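Response regulator receiver domain protein (CheY-like) (PDB 3I42) is of unknown specific function but, as a CheY-like receiver domain, probably takes up a phosphoryl group on an aspartate to relay a two-component signal. Local coordinates at residues Q4-V9 with E21-L26; T37-A42 with L63-Q68; V51-N56 with E97-Y102; K67-L72 with S78-V83. One frame throughout, in Å; residues are numbered along the deposited sequence.

Contact 1: Q4-V9 with E21-L26; sequences QQALIV and ELLEML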
loop_
_atom_site.group_PDB
_atom_site.type_symbol
_atom_site.label_atom_id
_atom_site.label_comp_id
_atom_site.label_asym_id
_atom_site.label_seq_id
_atom_site.Cartn_x
_atom_site.Cartn_y
_atom_site.Cartn_z
ATOM N N GLN A 4 -21.073 -1.042 10.665
ATOM C CA GLN A 4 -20.018 -1.652 9.834
ATOM C C GLN A 4 -19.778 -3.035 10.369
ATOM O O GLN A 4 -19.922 -3.248 11.559
ATOM C CB GLN A 4 -18.715 -0.861 9.866
ATOM C CG GLN A 4 -18.843 0.579 9.458
ATOM C CD GLN A 4 -19.192 0.752 7.998
ATOM O OE1 GLN A 4 -19.993 1.623 7.646
ATOM N NE2 GLN A 4 -18.610 -0.077 7.139
ATOM N N GLN A 5 -19.446 -3.971 9.482
ATOM C CA GLN A 5 -19.256 -5.369 9.859
ATOM C C GLN A 5 -17.828 -5.835 9.557
ATOM O O GLN A 5 -17.351 -5.701 8.432
ATOM C CB GLN A 5 -20.234 -6.255 9.100
ATOM C CG GLN A 5 -21.597 -6.410 9.753
ATOM C CD GLN A 5 -22.382 -7.529 9.081
ATOM O OE1 GLN A 5 -22.795 -8.504 9.733
ATOM N NE2 GLN A 5 -22.553 -7.416 7.757
ATOM N N ALA A 6 -17.172 -6.421 10.546
ATOM C CA ALA A 6 -15.768 -6.767 10.398
ATOM C C ALA A 6 -15.586 -8.257 10.611
ATOM O O ALA A 6 -16.302 -8.859 11.395
ATOM C CB ALA A 6 -14.912 -5.976 11.382
ATOM N N LEU A 7 -14.637 -8.840 9.878
ATOM C CA LEU A 7 -14.212 -10.208 10.086
ATOM C C LEU A 7 -12.774 -10.172 10.541
ATOM O O LEU A 7 -11.921 -9.534 9.927
ATOM C CB LEU A 7 -14.353 -11.049 8.801
ATOM C CG LEU A 7 -13.851 -12.516 8.866
ATOM C CD1 LEU A 7 -14.833 -13.426 9.566
ATOM C CD2 LEU A 7 -13.541 -13.084 7.472
ATOM N N ILE A 8 -12.523 -10.857 11.638
ATOM C CA ILE A 8 -11.195 -10.984 12.158
ATOM C C ILE A 8 -10.683 -12.390 11.901
ATOM O O ILE A 8 -11.353 -13.372 12.236
ATOM C CB ILE A 8 -11.188 -10.733 13.682
ATOM C CG1 ILE A 8 -11.623 -9.313 13.982
ATOM C CG2 ILE A 8 -9.819 -11.018 14.280
ATOM C CD1 ILE A 8 -12.241 -9.223 15.434
ATOM N N VAL A 9 -9.482 -12.481 11.332
ATOM C CA VAL A 9 -8.848 -13.778 11.079
ATOM C C VAL A 9 -7.592 -13.925 11.915
ATOM O O VAL A 9 -6.551 -13.287 11.661
ATOM C CB VAL A 9 -8.509 -13.992 9.566
ATOM C CG1 VAL A 9 -7.947 -15.402 9.359
ATOM C CG2 VAL A 9 -9.756 -13.754 8.677
ATOM N N GLU A 21 -13.530 -7.092 20.882
ATOM C CA GLU A 21 -13.976 -6.101 21.891
ATOM C C GLU A 21 -13.641 -4.683 21.467
ATOM O O GLU A 21 -14.466 -3.780 21.530
ATOM C CB GLU A 21 -13.253 -6.346 23.209
ATOM C CG GLU A 21 -13.747 -7.503 24.057
ATOM C CD GLU A 21 -13.189 -7.420 25.498
ATOM O OE1 GLU A 21 -12.289 -8.236 25.863
ATOM O OE2 GLU A 21 -13.649 -6.507 26.248
ATOM N N LEU A 22 -12.413 -4.487 21.013
ATOM C CA LEU A 22 -11.997 -3.178 20.580
ATOM C C LEU A 22 -12.843 -2.674 19.424
ATOM O O LEU A 22 -13.270 -1.510 19.449
ATOM C CB LEU A 22 -10.529 -3.186 20.177
ATOM C CG LEU A 22 -9.425 -3.545 21.178
ATOM C CD1 LEU A 22 -8.059 -3.480 20.490
ATOM C CD2 LEU A 22 -9.459 -2.671 22.456
ATOM N N LEU A 23 -13.044 -3.517 18.397
ATOM C CA LEU A 23 -13.819 -3.120 17.223
ATOM C C LEU A 23 -15.227 -2.731 17.665
ATOM O O LEU A 23 -15.790 -1.729 17.194
ATOM C CB LEU A 23 -13.889 -4.252 16.173
ATOM C CG LEU A 23 -12.599 -4.590 15.413
ATOM C CD1 LEU A 23 -12.790 -5.757 14.503
ATOM C CD2 LEU A 23 -12.160 -3.406 14.585
ATOM N N GLU A 24 -15.795 -3.528 18.560
ATOM C CA GLU A 24 -17.129 -3.258 19.083
ATOM C C GLU A 24 -17.219 -1.941 19.870
ATOM O O GLU A 24 -18.146 -1.165 19.692
ATOM C CB GLU A 24 -17.585 -4.426 19.937
ATOM C CG GLU A 24 -17.971 -5.618 19.086
ATOM C CD GLU A 24 -18.391 -6.817 19.929
ATOM O OE1 GLU A 24 -17.989 -6.888 21.125
ATOM O OE2 GLU A 24 -19.126 -7.688 19.395
ATOM N N MET A 25 -16.225 -1.670 20.700
ATOM C CA MET A 25 -16.159 -0.378 21.376
ATOM C C MET A 25 -16.125 0.785 20.391
ATOM O O MET A 25 -16.484 1.904 20.739
ATOM C CB MET A 25 -14.926 -0.317 22.259
ATOM C CG MET A 25 -15.085 -0.953 23.634
ATOM S SD MET A 25 -13.598 -0.588 24.598
ATOM C CE MET A 25 -13.278 1.038 24.029
ATOM N N LEU A 26 -15.665 0.537 19.163
ATOM C CA LEU A 26 -15.557 1.615 18.177
ATOM C C LEU A 26 -16.748 1.627 17.244
ATOM O O LEU A 26 -16.783 2.429 16.322
ATOM C CB LEU A 26 -14.259 1.518 17.385
ATOM C CG LEU A 26 -12.962 1.991 18.055
ATOM C CD1 LEU A 26 -11.717 1.298 17.438
ATOM C CD2 LEU A 26 -12.825 3.509 17.986
#
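The first beta-alpha-beta unit of the domain is closed here by Ala-6 and Ile-8 of strand 4-9, which meet Leu-23 near the end of helix 13-25. One methyl of the leucine does all the touching. Leu-23 CD1 comes within 3.6 Å of Ile-8 CD1, the two side chains reaching toward each other tip to tip, and it also approaches Ile-8 CG1 at 3.8 Å. From the same methyl, Ala-6 CB is 3.8 Å away, the short alanine being reached by the long leucine. CG1 of Ile-8 stands anti to the carbonyl carbon (chi1 -63°), which carries the long branch and its CD1 out to the leucine, while CG2 lies beside the carbonyl carbon. The helix thus rests on alternate residues of a parallel strand, as expected where a helix covers one face of the doubly wound receiver-domain sheet. Leu-7, between the two contacting residues, points to the other face and packs on Ala-42 and Met-43 of helix 36-45. The unit is completed by strand 28-33, whose Phe-28 touches Ala-6 and whose Tyr-32 touches Ile-8. No hydrogen bond spans the two segments; all three touching side chains are buried and apolar. On another side of the helix, Leu-22 and Met-25 touch Ile-109 of helix 109-119, the other helix on this face of the sheet.

Contact 2: T37-A42 with L63-Q68; sequences TDALHA and LALVKQ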
loop_
_atom_site.group_PDB
_atom_site.type_symbol
_atom_site.label_atom_id
_atom_site.label_comp_id
_atom_site.label_asym_id
_atom_site.label_seq_id
_atom_site.Cartn_x
_atom_site.Cartn_y
_atom_site.Cartn_z
ATOM N N THR A 37 -9.090 -21.329 5.948
ATOM C CA THR A 37 -10.264 -22.118 5.473
ATOM C C THR A 37 -11.570 -21.554 5.988
ATOM O O THR A 37 -12.532 -21.396 5.231
ATOM C CB THR A 37 -10.219 -23.575 5.965
ATOM O OG1 THR A 37 -8.865 -23.953 6.150
ATOM C CG2 THR A 37 -10.879 -24.527 4.970
ATOM N N ASP A 38 -11.607 -21.263 7.293
ATOM C CA ASP A 38 -12.832 -20.750 7.899
ATOM C C ASP A 38 -13.177 -19.368 7.372
ATOM O O ASP A 38 -14.366 -19.067 7.142
ATOM C CB ASP A 38 -12.740 -20.790 9.419
ATOM C CG ASP A 38 -13.003 -22.183 9.973
ATOM O OD1 ASP A 38 -13.219 -23.134 9.172
ATOM O OD2 ASP A 38 -13.006 -22.337 11.208
ATOM N N ALA A 39 -12.137 -18.560 7.130
ATOM C CA ALA A 39 -12.301 -17.236 6.512
ATOM C C ALA A 39 -12.964 -17.306 5.131
ATOM O O ALA A 39 -13.924 -16.570 4.849
ATOM C CB ALA A 39 -10.969 -16.504 6.416
ATOM N N LEU A 40 -12.426 -18.167 4.269
ATOM C CA LEU A 40 -13.065 -18.477 2.972
ATOM C C LEU A 40 -14.511 -18.902 3.126
ATOM O O LEU A 40 -15.361 -18.343 2.474
ATOM C CB LEU A 40 -12.284 -19.553 2.218
ATOM C CG LEU A 40 -11.022 -18.947 1.594
ATOM C CD1 LEU A 40 -9.960 -20.020 1.347
ATOM C CD2 LEU A 40 -11.348 -18.200 0.308
ATOM N N HIS A 41 -14.804 -19.854 4.014
ATOM C CA HIS A 41 -16.213 -20.216 4.265
ATOM C C HIS A 41 -17.043 -19.056 4.770
ATOM O O HIS A 41 -18.190 -18.896 4.338
ATOM C CB HIS A 41 -16.345 -21.407 5.209
ATOM C CG HIS A 41 -15.827 -22.689 4.629
ATOM N ND1 HIS A 41 -14.816 -23.424 5.220
ATOM C CD2 HIS A 41 -16.161 -23.358 3.496
ATOM C CE1 HIS A 41 -14.557 -24.491 4.481
ATOM N NE2 HIS A 41 -15.358 -24.475 3.429
ATOM N N ALA A 42 -16.473 -18.234 5.667
ATOM C CA ALA A 42 -17.185 -17.055 6.211
ATOM C C ALA A 42 -17.463 -16.004 5.143
ATOM O O ALA A 42 -18.543 -15.419 5.093
ATOM C CB ALA A 42 -16.427 -16.437 7.397
ATOM N N LEU A 63 -0.824 -13.221 3.332
ATOM C CA LEU A 63 -0.737 -12.812 1.940
ATOM C C LEU A 63 -1.416 -13.780 0.950
ATOM O O LEU A 63 -2.171 -13.349 0.093
ATOM C CB LEU A 63 0.722 -12.575 1.521
ATOM C CG LEU A 63 0.759 -12.145 0.037
ATOM C CD1 LEU A 63 0.475 -10.655 -0.093
ATOM C CD2 LEU A 63 2.095 -12.540 -0.662
ATOM N N ALA A 64 -1.143 -15.073 1.065
ATOM C CA ALA A 64 -1.802 -16.033 0.194
ATOM C C ALA A 64 -3.317 -16.002 0.472
ATOM O O ALA A 64 -4.128 -16.148 -0.436
ATOM C CB ALA A 64 -1.226 -17.438 0.411
ATOM N N LEU A 65 -3.719 -15.782 1.717
ATOM C CA LEU A 65 -5.159 -15.725 2.007
ATOM C C LEU A 65 -5.857 -14.514 1.380
ATOM O O LEU A 65 -6.956 -14.644 0.855
ATOM C CB LEU A 65 -5.457 -15.795 3.516
ATOM C CG LEU A 65 -6.944 -15.746 3.868
ATOM C CD1 LEU A 65 -7.707 -16.990 3.345
ATOM C CD2 LEU A 65 -7.110 -15.660 5.365
ATOM N N VAL A 66 -5.256 -13.332 1.433
ATOM C CA VAL A 66 -5.971 -12.151 0.930
ATOM C C VAL A 66 -6.182 -12.257 -0.604
ATOM O O VAL A 66 -7.207 -11.834 -1.121
ATOM C CB VAL A 66 -5.289 -10.832 1.335
ATOM C CG1 VAL A 66 -4.033 -10.633 0.581
ATOM C CG2 VAL A 66 -6.231 -9.640 1.095
ATOM N N LYS A 67 -5.230 -12.856 -1.307
ATOM C CA LYS A 67 -5.385 -13.128 -2.746
ATOM C C LYS A 67 -6.578 -14.006 -3.028
ATOM O O LYS A 67 -7.279 -13.750 -3.998
ATOM C CB LYS A 67 -4.163 -13.810 -3.318
ATOM C CG LYS A 67 -2.945 -12.974 -3.357
ATOM C CD LYS A 67 -1.777 -13.809 -3.893
ATOM C CE LYS A 67 -0.522 -12.965 -3.976
ATOM N NZ LYS A 67 0.686 -13.807 -3.682
ATOM N N GLN A 68 -6.825 -15.023 -2.193
ATOM C CA GLN A 68 -8.035 -15.867 -2.346
ATOM C C GLN A 68 -9.324 -15.119 -2.070
ATOM O O GLN A 68 -10.288 -15.223 -2.837
ATOM C CB GLN A 68 -8.045 -17.121 -1.448
ATOM C CG GLN A 68 -6.736 -17.916 -1.245
ATOM C CD GLN A 68 -5.972 -18.204 -2.531
ATOM O OE1 GLN A 68 -6.525 -18.783 -3.461
ATOM N NE2 GLN A 68 -4.678 -17.818 -2.579
#
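Ala-64 O is gripped twice by Gln-68, the residue that also meets Leu-40 across this helix pair. The side-chain NE2 donates to it at 2.8 Å with an N-H...O angle of 158°, and the backbone N adds a long, weak bond. Ala-64 O lies in the amide plane of Gln-68, although the donor is tilted from the carbonyl plane. A bend at chi2 (-47°) folds the chain back onto its own helix, so the amide turns away from helix 36-45 and CB is left to touch it: Gln-68 CB lies 3.9 Å from Leu-40 CD2, the two side chains crossing obliquely. Deeper in, Leu-65 CD2 meets Ala-39 CB at 4.1 Å, and Leu-65 CD1 faces Leu-40 CG at 4.2 Å. The axes of the two segments run nearly parallel, at 17° and 10.5 Å apart, as for neighbouring helices on one face of the receiver-domain sheet. On the sheet side Val-9 of strand 4-9 touches both Ala-39 and Leu-65. With NE2 bonded within its own helix and no hydrogen bond between the segments, the pairing rests on apolar packing alone, buried at Ala-39 and Leu-65 and giving way to the surface at Gln-68.

Contact 3: V51-N56 with E97-Y102; sequences VFIDLN and ELFDFY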
loop_
_atom_site.group_PDB
_atom_site.type_symbol
_atom_site.label_atom_id
_atom_site.label_comp_id
_atom_site.label_asym_id
_atom_site.label_seq_id
_atom_site.Cartn_x
_atom_site.Cartn_y
_atom_site.Cartn_z
ATOM N N VAL A 51 -11.935 -6.699 6.665
ATOM C CA VAL A 51 -11.430 -8.013 7.030
ATOM C C VAL A 51 -10.016 -7.822 7.570
ATOM O O VAL A 51 -9.155 -7.262 6.876
ATOM C CB VAL A 51 -11.452 -8.988 5.807
ATOM C CG1 VAL A 51 -10.851 -10.357 6.147
ATOM C CG2 VAL A 51 -12.881 -9.147 5.251
ATOM N N PHE A 52 -9.777 -8.273 8.802
ATOM C CA PHE A 52 -8.453 -8.110 9.447
ATOM C C PHE A 52 -7.754 -9.432 9.449
ATOM O O PHE A 52 -8.271 -10.392 10.025
ATOM C CB PHE A 52 -8.549 -7.588 10.890
ATOM C CG PHE A 52 -9.208 -6.241 10.984
ATOM C CD1 PHE A 52 -8.441 -5.092 11.052
ATOM C CD2 PHE A 52 -10.598 -6.145 11.012
ATOM C CE1 PHE A 52 -9.023 -3.852 11.123
ATOM C CE2 PHE A 52 -11.223 -4.907 11.083
ATOM C CZ PHE A 52 -10.433 -3.746 11.125
ATOM N N ILE A 53 -6.598 -9.485 8.786
ATOM C CA ILE A 53 -5.904 -10.760 8.593
ATOM C C ILE A 53 -4.541 -10.751 9.266
ATOM O O ILE A 53 -3.673 -9.973 8.887
ATOM C CB ILE A 53 -5.737 -11.105 7.078
ATOM C CG1 ILE A 53 -7.091 -11.296 6.406
ATOM C CG2 ILE A 53 -4.928 -12.390 6.891
ATOM C CD1 ILE A 53 -7.064 -11.027 4.917
ATOM N N ASP A 54 -4.359 -11.618 10.260
ATOM C CA ASP A 54 -3.049 -11.900 10.798
ATOM C C ASP A 54 -2.172 -12.471 9.703
ATOM O O ASP A 54 -2.615 -13.303 8.903
ATOM C CB ASP A 54 -3.162 -12.879 11.965
ATOM C CG ASP A 54 -1.921 -12.870 12.867
ATOM O OD1 ASP A 54 -0.787 -13.118 12.380
ATOM O OD2 ASP A 54 -2.091 -12.603 14.078
ATOM N N LEU A 55 -0.927 -12.025 9.630
ATOM C CA LEU A 55 -0.097 -12.455 8.519
ATOM C C LEU A 55 0.474 -13.856 8.750
ATOM O O LEU A 55 1.013 -14.472 7.815
ATOM C CB LEU A 55 1.006 -11.435 8.211
ATOM C CG LEU A 55 0.568 -10.092 7.651
ATOM C CD1 LEU A 55 1.786 -9.268 7.249
ATOM C CD2 LEU A 55 -0.374 -10.208 6.462
ATOM N N ASN A 56 0.316 -14.360 9.980
ATOM C CA ASN A 56 0.795 -15.671 10.404
ATOM C C ASN A 56 -0.380 -16.538 10.760
ATOM O O ASN A 56 -0.945 -16.380 11.818
ATOM C CB ASN A 56 1.618 -15.538 11.691
ATOM C CG ASN A 56 3.021 -14.998 11.460
ATOM O OD1 ASN A 56 3.688 -15.348 10.478
ATOM N ND2 ASN A 56 3.495 -14.160 12.397
ATOM N N GLU A 97 0.581 -4.010 -2.121
ATOM C CA GLU A 97 -0.397 -3.902 -3.205
ATOM C C GLU A 97 -1.760 -4.475 -2.850
ATOM O O GLU A 97 -2.780 -3.914 -3.244
ATOM C CB GLU A 97 0.152 -4.530 -4.480
ATOM C CG GLU A 97 1.386 -3.794 -4.995
ATOM C CD GLU A 97 2.055 -4.478 -6.156
ATOM O OE1 GLU A 97 1.919 -5.709 -6.251
ATOM O OE2 GLU A 97 2.722 -3.790 -6.966
ATOM N N LEU A 98 -1.775 -5.582 -2.114
ATOM C CA LEU A 98 -3.014 -6.357 -1.895
ATOM C C LEU A 98 -3.797 -6.041 -0.622
ATOM O O LEU A 98 -4.965 -6.439 -0.492
ATOM C CB LEU A 98 -2.690 -7.846 -1.919
ATOM C CG LEU A 98 -2.346 -8.473 -3.268
ATOM C CD1 LEU A 98 -1.403 -9.626 -3.036
ATOM C CD2 LEU A 98 -3.622 -8.928 -3.962
ATOM N N PHE A 99 -3.165 -5.360 0.335
ATOM C CA PHE A 99 -3.934 -4.893 1.506
ATOM C C PHE A 99 -4.215 -3.411 1.376
ATOM O O PHE A 99 -3.478 -2.686 0.723
ATOM C CB PHE A 99 -3.184 -5.138 2.791
ATOM C CG PHE A 99 -3.104 -6.557 3.182
ATOM C CD1 PHE A 99 -4.139 -7.149 3.907
ATOM C CD2 PHE A 99 -1.977 -7.304 2.869
ATOM C CE1 PHE A 99 -4.066 -8.486 4.294
ATOM C CE2 PHE A 99 -1.892 -8.653 3.242
ATOM C CZ PHE A 99 -2.935 -9.246 3.963
ATOM N N ASP A 100 -5.291 -2.964 1.997
ATOM C CA ASP A 100 -5.668 -1.562 1.942
ATOM C C ASP A 100 -5.118 -0.786 3.147
ATOM O O ASP A 100 -4.829 0.405 3.038
ATOM C CB ASP A 100 -7.198 -1.461 1.882
ATOM C CG ASP A 100 -7.791 -2.216 0.693
ATOM O OD1 ASP A 100 -7.524 -1.812 -0.457
ATOM O OD2 ASP A 100 -8.513 -3.211 0.913
ATOM N N PHE A 101 -4.997 -1.469 4.284
ATOM C CA PHE A 101 -4.526 -0.863 5.533
ATOM C C PHE A 101 -3.632 -1.844 6.241
ATOM O O PHE A 101 -3.677 -3.041 6.005
ATOM C CB PHE A 101 -5.698 -0.464 6.475
ATOM C CG PHE A 101 -6.759 0.385 5.818
ATOM C CD1 PHE A 101 -6.633 1.764 5.751
ATOM C CD2 PHE A 101 -7.886 -0.201 5.262
ATOM C CE1 PHE A 101 -7.607 2.529 5.126
ATOM C CE2 PHE A 101 -8.884 0.571 4.650
ATOM C CZ PHE A 101 -8.745 1.920 4.575
ATOM N N TYR A 102 -2.804 -1.331 7.128
ATOM C CA TYR A 102 -1.786 -2.140 7.745
ATOM C C TYR A 102 -1.760 -1.759 9.221
ATOM O O TYR A 102 -1.832 -0.592 9.541
ATOM C CB TYR A 102 -0.420 -1.907 7.045
ATOM C CG TYR A 102 -0.518 -1.731 5.527
ATOM C CD1 TYR A 102 -0.312 -2.821 4.630
ATOM C CD2 TYR A 102 -0.819 -0.487 4.981
ATOM C CE1 TYR A 102 -0.412 -2.640 3.207
ATOM C CE2 TYR A 102 -0.939 -0.308 3.585
ATOM C CZ TYR A 102 -0.730 -1.381 2.716
ATOM O OH TYR A 102 -0.852 -1.143 1.364
#
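Apolar packing of Ile-53 and Leu-55 on the ring of Phe-99 joins the end of central strand 50-54 to the turn between helix 93-98 and strand 101-104, outermost in this chain. Phe-99 is the first residue to leave the helix, and its side chain reaches back over strand 79-84, touching Ala-82 on the way. Ile-53 meets the ring at CE1, and Leu-55 CD2 sits by CZ and CE2. CE1 of Phe-99 lies 4.0 Å from Ile-53 CD1, the side chains crossing at about a right angle, while CZ lies 3.7 Å from Leu-55 CD2, these two sliding past each other in opposite directions. Both methyls approach obliquely. CG of Phe-99 is set anti to the carbonyl carbon (chi1 -71°), which carries the ring inward to Val-66 of helix 62-71. Were Phe-99 cut back to alanine, a gap would probably open beside Ile-53 CD1, with Leu-55 CD2 left without its aromatic partner. Between these two hydrophobic residues Asp-54 points the other way. Its OD1 accepts from Asn-56 N at 2.9 Å through the anti lone pair, with an angle of 160° at the hydrogen: an Asx turn that shapes the chain as the strand ends. OD2 of Asp-54 forms a salt bridge with Lys-105. On the far segment, Tyr-102 packs on Cys-96 of the second subunit. The packing lies on the side of the strand end away from Asp-54, the predicted phosphorylation site, unmodified here, in the arrangement of the phosphoacceptor strand of CheY-like receiver domains.

Contact 4: K67-L72 with S78-V83; sequences KQLRAL and SKFVAV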
loop_
_atom_site.group_PDB
_atom_site.type_symbol
_atom_site.label_atom_id
_atom_site.label_comp_id
_atom_site.label_asym_id
_atom_site.label_seq_id
_atom_site.Cartn_x
_atom_site.Cartn_y
_atom_site.Cartn_z
ATOM N N LYS A 67 -5.230 -12.856 -1.307
ATOM C CA LYS A 67 -5.385 -13.128 -2.746
ATOM C C LYS A 67 -6.578 -14.006 -3.028
ATOM O O LYS A 67 -7.279 -13.750 -3.998
ATOM C CB LYS A 67 -4.163 -13.810 -3.318
ATOM C CG LYS A 67 -2.945 -12.974 -3.357
ATOM C CD LYS A 67 -1.777 -13.809 -3.893
ATOM C CE LYS A 67 -0.522 -12.965 -3.976
ATOM N NZ LYS A 67 0.686 -13.807 -3.682
ATOM N N GLN A 68 -6.825 -15.023 -2.193
ATOM C CA GLN A 68 -8.035 -15.867 -2.346
ATOM C C GLN A 68 -9.324 -15.119 -2.070
ATOM O O GLN A 68 -10.288 -15.223 -2.837
ATOM C CB GLN A 68 -8.045 -17.121 -1.448
ATOM C CG GLN A 68 -6.736 -17.916 -1.245
ATOM C CD GLN A 68 -5.972 -18.204 -2.531
ATOM O OE1 GLN A 68 -6.525 -18.783 -3.461
ATOM N NE2 GLN A 68 -4.678 -17.818 -2.579
ATOM N N LEU A 69 -9.364 -14.390 -0.955
ATOM C CA LEU A 69 -10.576 -13.664 -0.539
ATOM C C LEU A 69 -10.987 -12.587 -1.536
ATOM O O LEU A 69 -12.179 -12.429 -1.825
ATOM C CB LEU A 69 -10.393 -13.042 0.859
ATOM C CG LEU A 69 -10.061 -13.968 2.029
ATOM C CD1 LEU A 69 -9.833 -13.156 3.329
ATOM C CD2 LEU A 69 -11.156 -15.011 2.244
ATOM N N ARG A 70 -10.007 -11.866 -2.073
ATOM C CA ARG A 70 -10.269 -10.884 -3.121
ATOM C C ARG A 70 -10.912 -11.493 -4.370
ATOM O O ARG A 70 -11.651 -10.810 -5.090
ATOM C CB ARG A 70 -8.983 -10.194 -3.538
ATOM C CG ARG A 70 -8.531 -9.087 -2.593
ATOM C CD ARG A 70 -7.487 -8.195 -3.263
ATOM N NE ARG A 70 -7.019 -7.154 -2.353
ATOM C CZ ARG A 70 -7.719 -6.067 -2.036
ATOM N NH1 ARG A 70 -8.940 -5.861 -2.548
ATOM N NH2 ARG A 70 -7.201 -5.193 -1.185
ATOM N N ALA A 71 -10.603 -12.763 -4.639
ATOM C CA ALA A 71 -11.088 -13.437 -5.842
ATOM C C ALA A 71 -12.461 -14.073 -5.638
ATOM O O ALA A 71 -13.073 -14.514 -6.590
ATOM C CB ALA A 71 -10.063 -14.483 -6.343
ATOM N N LEU A 72 -12.952 -14.129 -4.408
ATOM C CA LEU A 72 -14.311 -14.596 -4.175
ATOM C C LEU A 72 -15.332 -13.649 -4.800
ATOM O O LEU A 72 -15.058 -12.446 -4.946
ATOM C CB LEU A 72 -14.590 -14.739 -2.691
ATOM C CG LEU A 72 -14.052 -15.984 -2.024
ATOM C CD1 LEU A 72 -14.141 -15.822 -0.511
ATOM C CD2 LEU A 72 -14.844 -17.190 -2.476
ATOM N N SER A 78 -14.707 -5.728 0.124
ATOM C CA SER A 78 -14.264 -5.476 1.485
ATOM C C SER A 78 -12.969 -4.700 1.441
ATOM O O SER A 78 -12.269 -4.725 0.435
ATOM C CB SER A 78 -14.023 -6.794 2.219
ATOM O OG SER A 78 -15.165 -7.628 2.156
ATOM N N LYS A 79 -12.644 -4.022 2.541
ATOM C CA LYS A 79 -11.298 -3.496 2.739
ATOM C C LYS A 79 -10.575 -4.524 3.563
ATOM O O LYS A 79 -11.194 -5.134 4.446
ATOM C CB LYS A 79 -11.367 -2.182 3.489
ATOM C CG LYS A 79 -12.191 -1.111 2.784
ATOM C CD LYS A 79 -11.380 -0.349 1.785
ATOM C CE LYS A 79 -11.740 -0.781 0.369
ATOM N NZ LYS A 79 -11.521 0.314 -0.619
ATOM N N PHE A 80 -9.292 -4.733 3.253
ATOM C CA PHE A 80 -8.486 -5.805 3.830
ATOM C C PHE A 80 -7.337 -5.169 4.556
ATOM O O PHE A 80 -6.649 -4.332 3.976
ATOM C CB PHE A 80 -7.942 -6.769 2.732
ATOM C CG PHE A 80 -9.031 -7.531 2.022
ATOM C CD1 PHE A 80 -9.501 -8.716 2.532
ATOM C CD2 PHE A 80 -9.625 -7.015 0.861
ATOM C CE1 PHE A 80 -10.570 -9.401 1.922
ATOM C CE2 PHE A 80 -10.672 -7.696 0.213
ATOM C CZ PHE A 80 -11.148 -8.892 0.765
ATOM N N VAL A 81 -7.116 -5.603 5.803
ATOM C CA VAL A 81 -6.128 -5.003 6.702
ATOM C C VAL A 81 -5.146 -6.082 7.112
ATOM O O VAL A 81 -5.563 -7.136 7.580
ATOM C CB VAL A 81 -6.816 -4.487 8.014
ATOM C CG1 VAL A 81 -5.864 -3.630 8.829
ATOM C CG2 VAL A 81 -8.092 -3.722 7.690
ATOM N N ALA A 82 -3.849 -5.827 6.945
ATOM C CA ALA A 82 -2.794 -6.749 7.369
ATOM C C ALA A 82 -2.463 -6.469 8.812
ATOM O O ALA A 82 -2.250 -5.319 9.190
ATOM C CB ALA A 82 -1.536 -6.538 6.561
ATOM N N VAL A 83 -2.338 -7.515 9.605
ATOM C CA VAL A 83 -2.005 -7.340 10.999
ATOM C C VAL A 83 -0.727 -8.115 11.230
ATOM O O VAL A 83 -0.720 -9.339 11.142
ATOM C CB VAL A 83 -3.137 -7.867 11.905
ATOM C CG1 VAL A 83 -2.720 -7.838 13.367
ATOM C CG2 VAL A 83 -4.443 -7.077 11.644
#
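Arg-70 and Leu-69, consecutive residues of helix 62-71, both lie against the ring of Phe-80 on strand 79-84. Phe-80 CD2 lies over one face of the guanidinium, off-centre toward that group's rim, 3.6 Å from Arg-70 CZ. Because the two planes are 64° apart, this is no flat stack. The aliphatic part joins in, Arg-70 CG lying 3.8 Å from Phe-80 CE2. An arm extended from CG to NE (chi3 -178°) lets the arginine run along the ring, the two side chains pointing in opposite directions. At another corner Leu-69 CB approaches Phe-80 CE1 at 3.8 Å. Leu-69 CD1 is a little farther from Phe-80 CE1, at 4.1 Å. The packing closes the right-handed beta-alpha-beta crossover of strand 50-54, helix 62-71 and strand 79-84, and the ring lies between helix and sheet, touching Val-51. What positions the guanidinium lies at the end of helix 93-98 and in the turn that follows: Arg-70 NH2 donates to Leu-98 O and forms a salt bridge with Asp-100 OD2, an oxygen that also accepts from Phe-80 N. One carboxylate oxygen therefore ties together the arginine and the backbone of the residue it packs on. With a leucine at the Arg-70 position, Asp-100 is likely to lose its charged mate and Leu-98 O this donor, and part of the Phe-80 ring to be uncovered. Leu-69 also touches Ile-53 of strand 50-54 and Leu-40 of helix 36-45.

How the contacts relate
Contacts 2, 3 and 4 gather on one side of the sheet around helix 62-71: the centre of contact 4 lies about 7 Å from those of contacts 2 and 3. Val-66 is common ground, its CG2 3.6 Å from Phe-80 CG and its CG1 3.8 Å from Phe-99 CZ. Contact 1 occupies the opposite face, its centre about 18 Å from that of contact 2, yet its strand 4-9 is hydrogen-bonded to strand 50-54 of contact 3, Leu-7 O to Phe-52 N at 2.7 Å. Phe-52 also meets Leu-23. Packing on both faces thus holds strand 50-54, whose Asp-54, the predicted phosphorylation site, belongs to contact 3.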